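Local coordinates for putative Lipoprotein (Shewanella oneidensis, PDB 3U24) that is of unknown function but binds zinc and calcium ions and is probably related to metallopeptidases, at residues A[366-371]-A[429-434]. Sequence-based numbering, arbitrary orientation. Where two conformers were deposited one is given.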
loop_
_atom_site.group_PDB
_atom_site.type_symbol
_atom_site.label_atom_id
_atom_site.label_comp_id
_atom_site.label_asym_id
_atom_site.label_seq_id
_atom_site.Cartn_x
_atom_site.Cartn_y
_atom_site.Cartn_z
ATOM N N PRO A 366 4.118 -13.510 6.991
ATOM C CA PRO A 366 4.681 -13.046 8.263
ATOM C C PRO A 366 5.587 -11.846 8.097
ATOM O O PRO A 366 6.293 -11.754 7.094
ATOM C CB PRO A 366 5.514 -14.246 8.753
ATOM C CG PRO A 366 5.736 -15.088 7.538
ATOM C CD PRO A 366 4.546 -14.874 6.652
ATOM N N GLY A 367 5.572 -10.953 9.084
ATOM C CA GLY A 367 6.562 -9.894 9.173
ATOM C C GLY A 367 7.949 -10.427 9.523
ATOM O O GLY A 367 8.115 -11.595 9.835
ATOM N N PRO A 368 8.962 -9.552 9.462
ATOM C CA PRO A 368 10.357 -9.877 9.722
ATOM C C PRO A 368 10.638 -10.405 11.123
ATOM O O PRO A 368 11.609 -11.140 11.301
ATOM C CB PRO A 368 11.067 -8.540 9.542
ATOM C CG PRO A 368 10.007 -7.499 9.762
ATOM C CD PRO A 368 8.770 -8.115 9.181
ATOM N N TYR A 369 9.825 -10.054 12.114
ATOM C CA TYR A 369 10.052 -10.594 13.460
ATOM C C TYR A 369 9.182 -11.814 13.785
ATOM O O TYR A 369 9.294 -12.386 14.870
ATOM C CB TYR A 369 9.883 -9.503 14.514
ATOM C CG TYR A 369 10.893 -8.390 14.412
ATOM C CD1 TYR A 369 12.160 -8.544 14.917
ATOM C CD2 TYR A 369 10.580 -7.180 13.811
ATOM C CE1 TYR A 369 13.094 -7.530 14.837
ATOM C CE2 TYR A 369 11.514 -6.147 13.735
ATOM C CZ TYR A 369 12.771 -6.333 14.257
ATOM O OH TYR A 369 13.733 -5.334 14.204
ATOM N N ASP A 370 8.344 -12.234 12.842
ATOM C CA ASP A 370 7.477 -13.378 13.042
ATOM C C ASP A 370 8.072 -14.589 12.326
ATOM O O ASP A 370 7.874 -14.786 11.131
ATOM C CB ASP A 370 6.064 -13.051 12.529
ATOM C CG ASP A 370 5.019 -14.137 12.881
ATOM O OD1 ASP A 370 5.340 -15.151 13.578
ATOM O OD2 ASP A 370 3.847 -13.953 12.463
ATOM N N LYS A 371 8.791 -15.409 13.074
ATOM C CA LYS A 371 9.478 -16.589 12.526
ATOM C C LYS A 371 8.529 -17.802 12.360
ATOM O O LYS A 371 8.729 -18.661 11.490
ATOM C CB LYS A 371 10.669 -16.963 13.441
ATOM C CG LYS A 371 11.729 -15.870 13.659
ATOM C CD LYS A 371 12.428 -15.450 12.361
ATOM C CE LYS A 371 11.788 -14.217 11.727
ATOM N NZ LYS A 371 11.938 -14.194 10.244
ATOM N N LYS A 429 15.334 -4.352 4.170
ATOM C CA LYS A 429 14.406 -4.502 3.056
ATOM C C LYS A 429 13.049 -4.944 3.523
ATOM O O LYS A 429 12.052 -4.525 2.953
ATOM C CB LYS A 429 14.889 -5.511 2.015
ATOM C CG LYS A 429 16.169 -5.128 1.308
ATOM C CD LYS A 429 16.373 -5.961 0.042
ATOM C CE LYS A 429 16.598 -7.430 0.344
ATOM N NZ LYS A 429 17.514 -7.991 -0.675
ATOM N N SER A 430 12.993 -5.804 4.533
ATOM C CA SER A 430 11.707 -6.268 5.036
ATOM C C SER A 430 10.936 -5.106 5.660
ATOM O O SER A 430 9.779 -4.968 5.411
ATOM C CB SER A 430 11.879 -7.413 6.036
ATOM O OG SER A 430 12.394 -8.553 5.376
ATOM N N LEU A 431 11.615 -4.226 6.393
ATOM C CA LEU A 431 10.965 -3.082 7.020
ATOM C C LEU A 431 10.703 -1.922 6.080
ATOM O O LEU A 431 9.684 -1.252 6.195
ATOM C CB LEU A 431 11.813 -2.589 8.187
ATOM C CG LEU A 431 12.064 -3.570 9.332
ATOM C CD1 LEU A 431 13.113 -3.026 10.320
ATOM C CD2 LEU A 431 10.770 -3.898 10.051
ATOM N N PHE A 432 11.618 -1.637 5.162
ATOM C CA PHE A 432 11.547 -0.376 4.426
ATOM C C PHE A 432 11.635 -0.546 2.954
ATOM O O PHE A 432 12.111 0.347 2.272
ATOM C CB PHE A 432 12.665 0.566 4.840
ATOM C CG PHE A 432 12.753 0.752 6.294
ATOM C CD1 PHE A 432 11.701 1.293 6.977
ATOM C CD2 PHE A 432 13.860 0.375 6.977
ATOM C CE1 PHE A 432 11.756 1.445 8.342
ATOM C CE2 PHE A 432 13.940 0.528 8.344
ATOM C CZ PHE A 432 12.871 1.034 9.035
ATOM N N GLY A 433 11.105 -1.652 2.459
ATOM C CA GLY A 433 11.181 -1.980 1.038
ATOM C C GLY A 433 10.254 -1.138 0.194
ATOM O O GLY A 433 9.415 -0.453 0.711
ATOM N N ASN A 434 10.404 -1.222 -1.116
ATOM C CA ASN A 434 9.753 -0.279 -2.032
ATOM C C ASN A 434 8.456 -0.824 -2.541
ATOM O O ASN A 434 8.436 -1.813 -3.227
ATOM C CB ASN A 434 10.730 0.008 -3.186
ATOM C CG ASN A 434 10.238 1.041 -4.140
ATOM O OD1 ASN A 434 9.745 0.709 -5.217
ATOM N ND2 ASN A 434 10.384 2.299 -3.778
#
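P368 sets the CB and CG side of its ring against S430 and L431, bringing a type I beta turn, G367 to D370, up to the short helix 427-432. The turn, closed by D370 N to G367 O at 3.1 Å, sits in the loop between strands 362-364 and 376-379 of the small mixed sheet. No hydrogen bond joins the two segments; the contact is van der Waals packing at the surface. P368 CB meets S430 CB at 3.8 Å, and P368 CG meets L431 CD2 at 3.7 Å; both P368 and Y369 also rest on L427. The leucine runs aslant to the ring, with its CG anti to the carbonyl carbon (chi1 -61°), and it is the CD2 branch that reaches the turn. S430 offers its methylene here, while OG turns back to hydrogen-bond S426 O, just ahead of the helix. Y369, the next turn residue, adds a looser touch to the same methyl, its CE2 lying 4.4 Å from L431 CD2, at a slant to the ring. The phenol OH is held by a hydrogen bond to W37 NE1 on helix 25-39, a helix that L431 also touches through W37. Y369's side chain is about 8 Å from a bound zinc ion, whose ligands include H50 and E133. Within its own segment, L431 CB sits 3.6 Å above the centre of the F432 ring.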